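Putative Nitroreductase (Anabaena variabilis ATCC 29413, PDB 3EO7) binds flavin mononucleotide and, as a member of the nitroreductase family, probably works as an FMN-dependent oxidoreductase. Local coordinates at residues I49-Y54 with Q69-L74; Y112-G117 with D142-L147; S159-I164 with I243-S248; T203-H208 with L237-D242. All blocks are in the same frame, centred on the assembly; numbering follows the deposited sequence. Where two conformers were deposited one is given.

Contact 1: residues I49-Y54 with Q69-L74. With ACT (acetate ion), chain F.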
loop_
_atom_site.group_PDB
_atom_site.type_symbol
_atom_site.label_atom_id
_atom_site.label_comp_id
_atom_site.label_asym_id
_atom_site.label_seq_id
_atom_site.Cartn_x
_atom_site.Cartn_y
_atom_site.Cartn_z
ATOM N N ILE A 49 23.800 10.478 -6.984
ATOM C CA ILE A 49 23.847 11.330 -5.810
ATOM C C ILE A 49 23.791 10.399 -4.594
ATOM O O ILE A 49 22.806 9.729 -4.366
ATOM C CB ILE A 49 22.675 12.293 -5.736
ATOM C CG1 ILE A 49 22.581 13.137 -7.015
ATOM C CG2 ILE A 49 22.774 13.162 -4.471
ATOM C CD1 ILE A 49 21.444 14.148 -6.971
ATOM N N ASP A 50 24.868 10.351 -3.823
ATOM C CA ASP A 50 24.926 9.486 -2.654
ATOM C C ASP A 50 24.193 10.122 -1.503
ATOM O O ASP A 50 24.569 11.204 -1.052
ATOM C CB ASP A 50 26.395 9.268 -2.269
ATOM C CG ASP A 50 26.586 8.339 -1.086
ATOM O OD1 ASP A 50 25.613 7.743 -0.563
ATOM O OD2 ASP A 50 27.768 8.225 -0.680
ATOM N N LEU A 51 23.170 9.442 -0.996
ATOM C CA LEU A 51 22.368 9.987 0.100
ATOM C C LEU A 51 22.830 9.514 1.468
ATOM O O LEU A 51 22.326 9.971 2.485
ATOM C CB LEU A 51 20.897 9.629 -0.075
ATOM C CG LEU A 51 20.191 10.194 -1.312
ATOM C CD1 LEU A 51 18.820 9.555 -1.486
ATOM C CD2 LEU A 51 20.090 11.711 -1.222
ATOM N N LYS A 52 23.735 8.552 1.500
ATOM C CA LYS A 52 24.195 8.001 2.774
ATOM C C LYS A 52 24.841 9.004 3.738
ATOM O O LYS A 52 24.590 8.927 4.938
ATOM C CB LYS A 52 25.120 6.801 2.537
ATOM C CG LYS A 52 24.387 5.613 1.933
ATOM C CD LYS A 52 25.257 4.401 1.760
ATOM C CE LYS A 52 26.414 4.633 0.807
ATOM N NZ LYS A 52 25.999 4.970 -0.594
ATOM N N PRO A 53 25.673 9.935 3.241
ATOM C CA PRO A 53 26.245 10.924 4.174
ATOM C C PRO A 53 25.230 11.750 4.964
ATOM O O PRO A 53 25.573 12.314 6.009
ATOM C CB PRO A 53 27.073 11.821 3.267
ATOM C CG PRO A 53 27.448 10.930 2.118
ATOM C CD PRO A 53 26.200 10.126 1.874
ATOM N N TYR A 54 23.980 11.777 4.512
ATOM C CA TYR A 54 22.942 12.574 5.177
ATOM C C TYR A 54 21.997 11.753 6.029
ATOM O O TYR A 54 21.068 12.298 6.617
ATOM C CB TYR A 54 22.160 13.360 4.122
ATOM C CG TYR A 54 23.054 14.144 3.232
ATOM C CD1 TYR A 54 23.598 15.354 3.672
ATOM C CD2 TYR A 54 23.363 13.699 1.954
ATOM C CE1 TYR A 54 24.426 16.101 2.865
ATOM C CE2 TYR A 54 24.229 14.434 1.140
ATOM C CZ TYR A 54 24.737 15.640 1.602
ATOM O OH TYR A 54 25.583 16.386 0.823
ATOM N N GLN A 69 20.855 20.157 5.752
ATOM C CA GLN A 69 19.611 19.840 6.451
ATOM C C GLN A 69 18.561 19.419 5.421
ATOM O O GLN A 69 17.791 18.506 5.669
ATOM C CB GLN A 69 19.090 21.017 7.265
ATOM C CG GLN A 69 20.001 21.435 8.412
ATOM C CD GLN A 69 19.608 22.794 8.982
ATOM O OE1 GLN A 69 18.426 23.152 8.985
ATOM N NE2 GLN A 69 20.589 23.553 9.458
ATOM N N TRP A 70 18.570 20.049 4.245
ATOM C CA TRP A 70 17.595 19.659 3.227
ATOM C C TRP A 70 17.871 18.240 2.721
ATOM O O TRP A 70 16.966 17.395 2.671
ATOM C CB TRP A 70 17.522 20.655 2.069
ATOM C CG TRP A 70 16.412 20.205 1.212
ATOM C CD1 TRP A 70 15.065 20.313 1.482
ATOM C CD2 TRP A 70 16.520 19.391 0.038
ATOM N NE1 TRP A 70 14.336 19.635 0.522
ATOM C CE2 TRP A 70 15.203 19.091 -0.391
ATOM C CE3 TRP A 70 17.599 18.913 -0.712
ATOM C CZ2 TRP A 70 14.949 18.340 -1.541
ATOM C CZ3 TRP A 70 17.343 18.175 -1.839
ATOM C CH2 TRP A 70 16.035 17.900 -2.248
ATOM N N TRP A 71 19.121 17.967 2.376
ATOM C CA TRP A 71 19.493 16.643 1.876
ATOM C C TRP A 71 19.209 15.568 2.928
ATOM O O TRP A 71 18.825 14.466 2.559
ATOM C CB TRP A 71 20.941 16.588 1.412
ATOM C CG TRP A 71 21.164 17.241 0.066
ATOM C CD1 TRP A 71 21.755 18.443 -0.184
ATOM C CD2 TRP A 71 20.725 16.735 -1.197
ATOM N NE1 TRP A 71 21.749 18.695 -1.541
ATOM C CE2 TRP A 71 21.125 17.664 -2.183
ATOM C CE3 TRP A 71 20.094 15.557 -1.599
ATOM C CZ2 TRP A 71 20.876 17.467 -3.536
ATOM C CZ3 TRP A 71 19.844 15.359 -2.940
ATOM C CH2 TRP A 71 20.235 16.315 -3.892
ATOM N N GLN A 72 19.412 15.867 4.211
ATOM C CA GLN A 72 19.094 14.918 5.299
ATOM C C GLN A 72 17.617 14.539 5.280
ATOM O O GLN A 72 17.267 13.382 5.463
ATOM C CB GLN A 72 19.388 15.480 6.686
ATOM C CG GLN A 72 20.846 15.513 7.097
ATOM C CD GLN A 72 21.068 16.281 8.410
ATOM O OE1 GLN A 72 20.176 16.338 9.271
ATOM N NE2 GLN A 72 22.257 16.880 8.558
ATOM N N ARG A 73 16.756 15.516 5.049
ATOM C CA ARG A 73 15.325 15.249 4.996
ATOM C C ARG A 73 14.977 14.347 3.814
ATOM O O ARG A 73 14.236 13.389 3.982
ATOM C CB ARG A 73 14.538 16.567 4.923
ATOM C CG ARG A 73 14.700 17.470 6.141
ATOM C CD ARG A 73 14.151 18.854 5.829
ATOM N NE ARG A 73 12.699 18.797 5.692
ATOM C CZ ARG A 73 11.952 19.697 5.066
ATOM N NH1 ARG A 73 12.515 20.737 4.447
ATOM N NH2 ARG A 73 10.647 19.534 5.021
ATOM N N LEU A 74 15.520 14.633 2.621
ATOM C CA LEU A 74 15.228 13.777 1.445
ATOM C C LEU A 74 15.793 12.356 1.641
ATOM O O LEU A 74 15.152 11.350 1.331
ATOM C CB LEU A 74 15.828 14.388 0.150
ATOM C CG LEU A 74 15.516 13.555 -1.128
ATOM C CD1 LEU A 74 13.999 13.473 -1.368
ATOM C CD2 LEU A 74 16.290 14.133 -2.354
HETATM C C ACT F . 25.050 16.544 -2.622
HETATM O O ACT F . 25.380 15.775 -1.683
HETATM O OXT ACT F . 23.970 16.265 -3.158
HETATM C CH3 ACT F . 25.868 17.717 -3.089
#

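Contact 2: residues Y112-G117 with D142-L147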
loop_
_atom_site.group_PDB
_atom_site.type_symbol
_atom_site.label_atom_id
_atom_site.label_comp_id
_atom_site.label_asym_id
_atom_site.label_seq_id
_atom_site.Cartn_x
_atom_site.Cartn_y
_atom_site.Cartn_z
ATOM N N TYR A 112 10.737 6.841 -8.061
ATOM C CA TYR A 112 11.391 7.900 -8.795
ATOM C C TYR A 112 11.167 9.230 -8.099
ATOM O O TYR A 112 10.161 9.416 -7.444
ATOM C CB TYR A 112 10.814 8.011 -10.199
ATOM C CG TYR A 112 11.063 6.793 -11.034
ATOM C CD1 TYR A 112 10.220 5.700 -10.960
ATOM C CD2 TYR A 112 12.150 6.740 -11.883
ATOM C CE1 TYR A 112 10.465 4.545 -11.697
ATOM C CE2 TYR A 112 12.420 5.599 -12.635
ATOM C CZ TYR A 112 11.568 4.519 -12.559
ATOM O OH TYR A 112 11.841 3.409 -13.316
ATOM N N VAL A 113 12.117 10.143 -8.267
ATOM C CA VAL A 113 11.938 11.517 -7.829
ATOM C C VAL A 113 12.013 12.399 -9.072
ATOM O O VAL A 113 12.948 12.277 -9.904
ATOM C CB VAL A 113 13.003 11.975 -6.814
ATOM C CG1 VAL A 113 12.876 13.468 -6.524
ATOM C CG2 VAL A 113 12.911 11.173 -5.502
ATOM N N VAL A 114 11.037 13.283 -9.190
ATOM C CA VAL A 114 10.968 14.265 -10.290
ATOM C C VAL A 114 11.250 15.628 -9.686
ATOM O O VAL A 114 10.620 16.009 -8.709
ATOM C CB VAL A 114 9.626 14.250 -11.022
ATOM C CG1 VAL A 114 9.602 15.325 -12.132
ATOM C CG2 VAL A 114 9.365 12.881 -11.610
ATOM N N SER A 115 12.223 16.341 -10.251
ATOM C CA SER A 115 12.569 17.671 -9.752
ATOM C C SER A 115 12.131 18.779 -10.694
ATOM O O SER A 115 12.423 18.758 -11.892
ATOM C CB SER A 115 14.062 17.781 -9.527
ATOM O OG SER A 115 14.421 19.121 -9.132
ATOM N N ARG A 116 11.494 19.780 -10.129
ATOM C CA ARG A 116 11.140 20.979 -10.857
ATOM C C ARG A 116 12.385 21.814 -11.179
ATOM O O ARG A 116 12.348 22.668 -12.076
ATOM C CB ARG A 116 10.187 21.812 -10.018
ATOM C CG ARG A 116 9.493 22.934 -10.799
ATOM C CD ARG A 116 8.349 23.445 -9.955
ATOM N NE ARG A 116 7.496 24.347 -10.731
ATOM C CZ ARG A 116 6.328 24.816 -10.307
ATOM N NH1 ARG A 116 5.871 24.477 -9.126
ATOM N NH2 ARG A 116 5.602 25.605 -11.082
ATOM N N GLY A 117 13.451 21.638 -10.388
ATOM C CA GLY A 117 14.688 22.387 -10.554
ATOM C C GLY A 117 14.770 23.412 -9.448
ATOM O O GLY A 117 14.036 24.395 -9.451
ATOM N N ASP A 142 13.845 20.235 -18.080
ATOM C CA ASP A 142 12.694 20.662 -17.281
ATOM C C ASP A 142 11.460 19.919 -17.752
ATOM O O ASP A 142 10.889 20.225 -18.804
ATOM C CB ASP A 142 12.439 22.163 -17.296
ATOM C CG ASP A 142 11.551 22.589 -16.137
ATOM O OD1 ASP A 142 11.914 22.277 -14.980
ATOM O OD2 ASP A 142 10.509 23.230 -16.355
ATOM N N VAL A 143 11.028 18.991 -16.907
ATOM C CA VAL A 143 9.939 18.066 -17.182
ATOM C C VAL A 143 8.672 18.405 -16.389
ATOM O O VAL A 143 7.641 17.744 -16.554
ATOM C CB VAL A 143 10.341 16.624 -16.796
ATOM C CG1 VAL A 143 11.571 16.129 -17.611
ATOM C CG2 VAL A 143 10.606 16.508 -15.296
ATOM N N TRP A 144 8.723 19.449 -15.563
ATOM C CA TRP A 144 7.603 19.729 -14.653
ATOM C C TRP A 144 6.285 20.002 -15.380
ATOM O O TRP A 144 5.239 19.431 -15.016
ATOM C CB TRP A 144 7.949 20.878 -13.693
ATOM C CG TRP A 144 7.132 20.870 -12.462
ATOM C CD1 TRP A 144 6.072 21.657 -12.183
ATOM C CD2 TRP A 144 7.274 19.980 -11.354
ATOM N NE1 TRP A 144 5.572 21.361 -10.950
ATOM C CE2 TRP A 144 6.298 20.329 -10.415
ATOM C CE3 TRP A 144 8.162 18.951 -11.048
ATOM C CZ2 TRP A 144 6.181 19.691 -9.183
ATOM C CZ3 TRP A 144 8.043 18.316 -9.834
ATOM C CH2 TRP A 144 7.055 18.679 -8.918
ATOM N N GLN A 145 6.326 20.852 -16.401
ATOM C CA GLN A 145 5.115 21.145 -17.144
ATOM C C GLN A 145 4.495 19.882 -17.754
ATOM O O GLN A 145 3.261 19.730 -17.740
ATOM C CB GLN A 145 5.328 22.229 -18.189
ATOM C CG GLN A 145 4.025 22.586 -18.868
ATOM C CD GLN A 145 4.137 23.791 -19.738
ATOM O OE1 GLN A 145 4.829 24.750 -19.400
ATOM N NE2 GLN A 145 3.441 23.764 -20.864
ATOM N N SER A 146 5.330 18.987 -18.280
ATOM C CA SER A 146 4.834 17.715 -18.836
ATOM C C SER A 146 4.130 16.887 -17.745
ATOM O O SER A 146 3.118 16.224 -18.003
ATOM C CB SER A 146 5.947 16.901 -19.521
ATOM O OG SER A 146 6.970 16.497 -18.621
ATOM N N LEU A 147 4.669 16.922 -16.531
ATOM C CA LEU A 147 4.060 16.210 -15.415
ATOM C C LEU A 147 2.731 16.870 -15.057
ATOM O O LEU A 147 1.739 16.191 -14.800
ATOM C CB LEU A 147 5.004 16.143 -14.203
ATOM C CG LEU A 147 4.439 15.324 -13.019
ATOM C CD1 LEU A 147 4.034 13.864 -13.413
ATOM C CD2 LEU A 147 5.493 15.339 -11.904
HETATM O O HOH W 1 11.448 19.898 -14.349
#

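Contact 3: residues S159-I164 with I243-S248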
loop_
_atom_site.group_PDB
_atom_site.type_symbol
_atom_site.label_atom_id
_atom_site.label_comp_id
_atom_site.label_asym_id
_atom_site.label_seq_id
_atom_site.Cartn_x
_atom_site.Cartn_y
_atom_site.Cartn_z
ATOM N N SER A 159 2.410 24.231 -6.450
ATOM C CA SER A 159 3.039 24.711 -5.220
ATOM C C SER A 159 4.374 24.037 -4.863
ATOM O O SER A 159 5.221 24.595 -4.156
ATOM C CB SER A 159 2.080 24.398 -4.029
ATOM O OG SER A 159 0.735 24.180 -4.464
ATOM N N THR A 160 4.571 22.864 -5.413
ATOM C CA THR A 160 5.687 22.012 -5.045
ATOM C C THR A 160 6.847 22.034 -6.037
ATOM O O THR A 160 6.713 22.523 -7.163
ATOM C CB THR A 160 5.164 20.574 -4.835
ATOM O OG1 THR A 160 4.497 20.132 -6.027
ATOM C CG2 THR A 160 4.205 20.539 -3.626
ATOM N N GLN A 161 7.978 21.502 -5.573
ATOM C CA GLN A 161 9.235 21.504 -6.301
ATOM C C GLN A 161 9.796 20.116 -6.621
ATOM O O GLN A 161 10.788 19.996 -7.357
ATOM C CB GLN A 161 10.267 22.266 -5.444
ATOM C CG GLN A 161 9.795 23.650 -5.069
ATOM C CD GLN A 161 9.766 24.560 -6.262
ATOM O OE1 GLN A 161 10.677 24.518 -7.096
ATOM N NE2 GLN A 161 8.721 25.405 -6.359
ATOM N N LEU A 162 9.215 19.091 -6.009
ATOM C CA LEU A 162 9.588 17.730 -6.313
ATOM C C LEU A 162 8.401 16.801 -6.072
ATOM O O LEU A 162 7.484 17.124 -5.355
ATOM C CB LEU A 162 10.816 17.262 -5.533
ATOM C CG LEU A 162 10.733 16.930 -4.048
ATOM C CD1 LEU A 162 12.068 16.300 -3.644
ATOM C CD2 LEU A 162 10.427 18.163 -3.235
ATOM N N ALA A 163 8.464 15.651 -6.703
ATOM C CA ALA A 163 7.435 14.637 -6.614
ATOM C C ALA A 163 8.075 13.271 -6.658
ATOM O O ALA A 163 9.110 13.055 -7.310
ATOM C CB ALA A 163 6.433 14.752 -7.797
ATOM N N ILE A 164 7.451 12.353 -5.951
ATOM C CA ILE A 164 7.787 10.954 -6.105
ATOM C C ILE A 164 6.793 10.394 -7.121
ATOM O O ILE A 164 5.622 10.762 -7.131
ATOM C CB ILE A 164 7.643 10.188 -4.756
ATOM C CG1 ILE A 164 8.894 10.439 -3.913
ATOM C CG2 ILE A 164 7.519 8.662 -4.978
ATOM C CD1 ILE A 164 8.812 9.881 -2.433
ATOM N N ILE A 243 5.569 27.822 4.286
ATOM C CA ILE A 243 4.182 28.193 4.520
ATOM C C ILE A 243 3.367 28.019 3.250
ATOM O O ILE A 243 2.232 27.573 3.276
ATOM C CB ILE A 243 4.054 29.680 4.975
ATOM C CG1 ILE A 243 4.748 29.909 6.334
ATOM C CG2 ILE A 243 2.592 30.064 5.050
ATOM C CD1 ILE A 243 4.923 31.358 6.746
ATOM N N GLN A 244 3.969 28.352 2.113
ATOM C CA GLN A 244 3.256 28.275 0.827
ATOM C C GLN A 244 2.947 26.854 0.319
ATOM O O GLN A 244 2.134 26.678 -0.592
ATOM C CB GLN A 244 4.042 29.054 -0.218
ATOM C CG GLN A 244 4.092 30.531 0.139
ATOM C CD GLN A 244 2.717 31.145 0.036
ATOM O OE1 GLN A 244 2.100 31.060 -1.019
ATOM N NE2 GLN A 244 2.223 31.763 1.113
ATOM N N GLN A 245 3.556 25.858 0.934
ATOM C CA GLN A 245 3.314 24.474 0.571
ATOM C C GLN A 245 2.362 23.748 1.547
ATOM O O GLN A 245 2.141 22.557 1.421
ATOM C CB GLN A 245 4.656 23.761 0.372
ATOM C CG GLN A 245 5.488 24.354 -0.759
ATOM C CD GLN A 245 6.741 23.547 -1.057
ATOM O OE1 GLN A 245 6.684 22.321 -1.237
ATOM N NE2 GLN A 245 7.885 24.234 -1.111
ATOM N N ASN A 246 1.794 24.462 2.522
ATOM C CA ASN A 246 0.800 23.871 3.436
ATOM C C ASN A 246 -0.572 24.055 2.778
ATOM O O ASN A 246 -1.435 24.793 3.255
ATOM C CB ASN A 246 0.828 24.487 4.841
ATOM C CG ASN A 246 -0.123 23.772 5.823
ATOM O OD1 ASN A 246 -0.551 22.636 5.595
ATOM N ND2 ASN A 246 -0.459 24.456 6.922
ATOM N N ILE A 247 -0.750 23.333 1.684
ATOM C CA ILE A 247 -1.939 23.437 0.840
ATOM C C ILE A 247 -2.968 22.406 1.181
ATOM O O ILE A 247 -2.682 21.369 1.786
ATOM C CB ILE A 247 -1.578 23.318 -0.662
ATOM C CG1 ILE A 247 -0.963 21.961 -0.985
ATOM C CG2 ILE A 247 -0.635 24.470 -1.080
ATOM C CD1 ILE A 247 -0.731 21.713 -2.456
ATOM N N SER A 248 -4.194 22.679 0.758
ATOM C CA SER A 248 -5.286 21.774 0.985
ATOM C C SER A 248 -5.108 20.447 0.266
ATOM O O SER A 248 -4.661 20.428 -0.870
ATOM C CB SER A 248 -6.568 22.423 0.461
ATOM O OG SER A 248 -7.612 21.493 0.353
HETATM O O HOH W 2 8.128 20.757 -2.777
#

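Contact 4: residues T203-H208 with L237-D242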
loop_
_atom_site.group_PDB
_atom_site.type_symbol
_atom_site.label_atom_id
_atom_site.label_comp_id
_atom_site.label_asym_id
_atom_site.label_seq_id
_atom_site.Cartn_x
_atom_site.Cartn_y
_atom_site.Cartn_z
ATOM N N THR A 203 9.894 13.948 8.344
ATOM C CA THR A 203 10.762 14.917 7.688
ATOM C C THR A 203 10.061 16.242 7.276
ATOM O O THR A 203 10.570 16.996 6.451
ATOM C CB THR A 203 11.476 14.276 6.494
ATOM O OG1 THR A 203 10.518 13.732 5.601
ATOM C CG2 THR A 203 12.458 13.158 6.960
ATOM N N ASP A 204 8.930 16.533 7.899
ATOM C CA ASP A 204 8.170 17.765 7.651
ATOM C C ASP A 204 7.740 17.975 6.202
ATOM O O ASP A 204 7.770 19.089 5.680
ATOM C CB ASP A 204 8.915 18.988 8.196
ATOM C CG ASP A 204 9.094 18.930 9.673
ATOM O OD1 ASP A 204 8.102 18.726 10.390
ATOM O OD2 ASP A 204 10.234 19.103 10.106
ATOM N N TYR A 205 7.370 16.871 5.576
ATOM C CA TYR A 205 6.816 16.850 4.218
ATOM C C TYR A 205 5.411 16.276 4.303
ATOM O O TYR A 205 5.057 15.593 5.284
ATOM C CB TYR A 205 7.645 15.968 3.284
ATOM C CG TYR A 205 8.752 16.701 2.577
ATOM C CD1 TYR A 205 8.462 17.459 1.455
ATOM C CD2 TYR A 205 10.053 16.664 3.020
ATOM C CE1 TYR A 205 9.427 18.150 0.784
ATOM C CE2 TYR A 205 11.053 17.363 2.332
ATOM C CZ TYR A 205 10.715 18.097 1.215
ATOM O OH TYR A 205 11.635 18.821 0.489
ATOM N N ARG A 206 4.606 16.602 3.298
ATOM C CA ARG A 206 3.288 15.982 3.120
ATOM C C ARG A 206 3.167 15.579 1.648
ATOM O O ARG A 206 3.273 16.421 0.743
ATOM C CB ARG A 206 2.119 16.880 3.483
ATOM C CG ARG A 206 0.786 16.105 3.354
ATOM C CD ARG A 206 -0.402 16.989 3.469
ATOM N NE ARG A 206 -1.605 16.188 3.688
ATOM C CZ ARG A 206 -2.347 15.625 2.742
ATOM N NH1 ARG A 206 -2.049 15.734 1.449
ATOM N NH2 ARG A 206 -3.411 14.934 3.109
ATOM N N PRO A 207 2.933 14.294 1.395
ATOM C CA PRO A 207 2.718 13.889 0.009
ATOM C C PRO A 207 1.253 14.156 -0.350
ATOM O O PRO A 207 0.390 14.084 0.521
ATOM C CB PRO A 207 2.977 12.367 0.042
ATOM C CG PRO A 207 2.717 11.953 1.452
ATOM C CD PRO A 207 2.857 13.166 2.337
ATOM N N HIS A 208 1.022 14.521 -1.598
ATOM C CA HIS A 208 -0.297 14.705 -2.159
ATOM C C HIS A 208 -0.476 13.610 -3.181
ATOM O O HIS A 208 0.242 13.552 -4.188
ATOM C CB HIS A 208 -0.414 16.073 -2.764
ATOM C CG HIS A 208 -0.492 17.147 -1.731
ATOM N ND1 HIS A 208 -1.680 17.766 -1.395
ATOM C CD2 HIS A 208 0.460 17.674 -0.919
ATOM C CE1 HIS A 208 -1.449 18.637 -0.424
ATOM N NE2 HIS A 208 -0.157 18.606 -0.119
ATOM N N LEU A 237 5.593 16.251 -3.310
ATOM C CA LEU A 237 6.036 16.340 -1.937
ATOM C C LEU A 237 6.041 17.794 -1.484
ATOM O O LEU A 237 6.888 18.579 -1.922
ATOM C CB LEU A 237 7.430 15.750 -1.795
ATOM C CG LEU A 237 7.555 14.259 -2.078
ATOM C CD1 LEU A 237 9.027 13.841 -1.861
ATOM C CD2 LEU A 237 6.598 13.418 -1.241
ATOM N N ALA A 238 5.100 18.136 -0.603
ATOM C CA ALA A 238 4.967 19.502 -0.081
ATOM C C ALA A 238 5.824 19.680 1.152
ATOM O O ALA A 238 5.645 18.932 2.126
ATOM C CB ALA A 238 3.507 19.783 0.278
ATOM N N ASP A 239 6.677 20.696 1.123
ATOM C CA ASP A 239 7.571 21.008 2.215
ATOM C C ASP A 239 6.810 21.840 3.247
ATOM O O ASP A 239 6.560 23.027 3.038
ATOM C CB ASP A 239 8.749 21.792 1.678
ATOM C CG ASP A 239 9.782 22.096 2.737
ATOM O OD1 ASP A 239 9.503 21.912 3.939
ATOM O OD2 ASP A 239 10.874 22.560 2.347
ATOM N N LEU A 240 6.437 21.209 4.344
ATOM C CA LEU A 240 5.655 21.876 5.364
ATOM C C LEU A 240 6.412 22.993 6.103
ATOM O O LEU A 240 5.806 23.795 6.826
ATOM C CB LEU A 240 5.059 20.849 6.340
ATOM C CG LEU A 240 4.111 19.809 5.746
ATOM C CD1 LEU A 240 3.672 18.870 6.847
ATOM C CD2 LEU A 240 2.889 20.435 5.013
ATOM N N LEU A 241 7.716 23.083 5.901
ATOM C CA LEU A 241 8.481 24.186 6.478
ATOM C C LEU A 241 8.333 25.447 5.611
ATOM O O LEU A 241 8.746 26.529 6.009
ATOM C CB LEU A 241 9.937 23.796 6.642
ATOM C CG LEU A 241 10.131 22.558 7.524
ATOM C CD1 LEU A 241 11.622 22.329 7.663
ATOM C CD2 LEU A 241 9.437 22.704 8.863
ATOM N N ASP A 242 7.738 25.300 4.426
ATOM C CA ASP A 242 7.422 26.428 3.540
ATOM C C ASP A 242 5.919 26.680 3.704
ATOM O O ASP A 242 5.104 25.847 3.318
ATOM C CB ASP A 242 7.792 26.071 2.102
ATOM C CG ASP A 242 7.463 27.154 1.072
ATOM O OD1 ASP A 242 6.835 28.174 1.401
ATOM O OD2 ASP A 242 7.866 26.954 -0.104
#

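Contact 1: residues I49-Y54 with Q69-L74
Tyr54, with CG anti to the carbonyl carbon (chi1 -52°), turns its ring toward helix 66-82, and Trp71 (chi1 -77°) swings its indole toward the 49-54 segment. The tyrosine ring lies flat against the start of the tryptophan side chain: Trp71 CB sits over the ring centre, 3.5 Å from the Tyr54 centroid, in a CH-pi contact almost along the ring normal. The two ring systems are tilted by 28° and slid apart, so they barely overlap and the methylene takes the place of a true stack. Further along the indole, the edge strand 47-50 and the turn after it supply aliphatic tips. Ile49 CD1 comes within 4.0 Å of Trp71 CH2, and Leu51 CD2 reaches Trp71 CE3 at 3.9 Å, both side chains crossing the indole at about a right angle. One indole face carries an acetate ion, probably from the crystallisation liquor, which also takes a 2.6 Å hydrogen bond from Tyr54 OH to its atom O; the opposite face is covered by Trp70. Beside the tyrosine, Gln72 CG touches Tyr54 O at 3.3 Å, and Gln72 CA adds a CA-H...O contact. Between the two segments the chemistry is thus mostly dispersive, with polarity entering through weak C-H donors and an acetate ion; a conventional hydrogen bond, Leu51 O to Ser75 OG, ties the turn to the next residue of the helix.

Contact 2: residues Y112-G117 with D142-L147
Arg116 lies across one face of the indole of Trp144 where a strand of the nitroreductase-type antiparallel sheet, 109-115, runs out against the first turn of helix 144-150. The two flat groups are nearly parallel, the guanidinium and ring planes differing by 13°, while the side chains as a whole cross at about a right angle. Because the arginine is extended from CG to NE, its methylenes and its charged end share that one face of the indole. Arg116 CD stands 3.5 Å above the centroid of the five-membered ring of Trp144 in a CH-pi contact, and Arg116 NE is 3.4 Å from Trp144 CD1. Outside the pair, the guanidinium is held by Glu158 through a salt bridge and by the carbonyl of Thr160, while the indole N-H is given to Leu157 O. At the edge of the same indole, near its plane, lies Val114 O, 3.6 Å from Trp144 CZ3. Val114 CG1 packs tightly on Val143 CG2 at 3.5 Å and touches Leu147 CD2, so the helix start rests on the strand through branched aliphatic groups. Nearby a water bridges the two backbones, donating to Ser115 O at 2.9 Å and accepting from Val143 N at 2.7 Å.

Contact 3: residues S159-I164 with I243-S248
Ser159 and Ile247 meet by van der Waals contact, hydroxyl against methyl groups, where the loop after strand 229-239 is set against the turn leading into strand 162-169. Ser159 OG lies 3.5 Å from Ile247 CD1 and 3.7 Å from Ile247 CG2, so the isoleucine presents two methyl groups to the serine, whose OG also makes a weak hydrogen bond with Pro155 O. Ile247 CG1 sits between its backbone N and carbonyl carbon (chi1 62°), and the extended chain beyond it carries CD1 across to the hydroxyl. Ile247 also touches His208. A second set of van der Waals contacts involves Gln245. Its CG rests 3.4 Å from Ser159 O, and from there the extended chain passes on toward Thr160, leaving Gln245 OE1 3.9 Å from Thr160 CG2; the two side chains lie obliquely to each other. The polar link is indirect. A water donates to Gln245 OE1 at 2.6 Å and accepts from Gln161 N at 2.9 Å, spanning the gap between the segments. Gln245 OE1 also takes the backbone N-H of Asp239, and Gln245 NE2 gives a hydrogen bond to Asp242, so both ends of the amide are engaged and its rotation is fixed. Thr160 OG1 is bound to Ala156 O. What follows is a joint in which one buried glutamine does the polar work: its amide oxygen serves a strand end directly and, through a single water, the turn of the neighbouring strand.

Contact 4: residues T203-H208 with L237-D242
The Tyr205 ring has Leu237 O and Ala238 N at its edge, and its CD1 packs against Leu237 CB at 3.8 Å, where strands 205-207 and 237-239 pair antiparallel at the outer edge of the seven-stranded sheet. The second flat group is His208: Ala238 CB meets the imidazole at its edge, and Arg206 NH1 lies 3.4 Å above the centre of the His208 ring. At the far end of the tyrosine, Tyr205 OH is hydrogen-bonded to Trp70 NE1 of helix 66-82. Tyr205 shares a sheet face with Pro207, Leu237 and Asp239, and Pro207 CB adds to that surface by touching Leu237 CD2. On the other face stand Ala238 and Arg206, whose CG is anti to the backbone N (chi1 -176°), sending the extended chain away from the strand partner to salt bridges with Asp369 and Asp373. Arg206 and Ala238 form the hydrogen-bonded pair, with Arg206 N to Ala238 O and Ala238 N to Arg206 O both 2.8 Å. Beyond it, Asp204 is the C-prime residue of the Schellman motif that ends helix 181-202, and Asp239 opens a type I turn in which Leu241 N donates to Asp239 OD1, an Asx turn. Between these two bends Leu240 N donates to Asp204 O at 2.8 Å.

The four contacts lie on or around one seven-stranded antiparallel sheet, on the same side of the chain's centre. Contact 1 is at the strand 47-50 edge and contact 4 at the 205-207 edge, their centres about 16 Å apart, yet helix 66-82 bridges them: Arg73 NH2 reaches Asp239 OD1 at 2.9 Å. Contact 3 lies only about 6 Å from contact 4, centre to centre, and is tied to it by paired strands 162-169 and 229-239. Contact 2 sits about 13 Å from contact 3 between centres and pairs with it through Val114 N to Ala163 O at 2.7 Å. All four lie away from the FMN-binding residues.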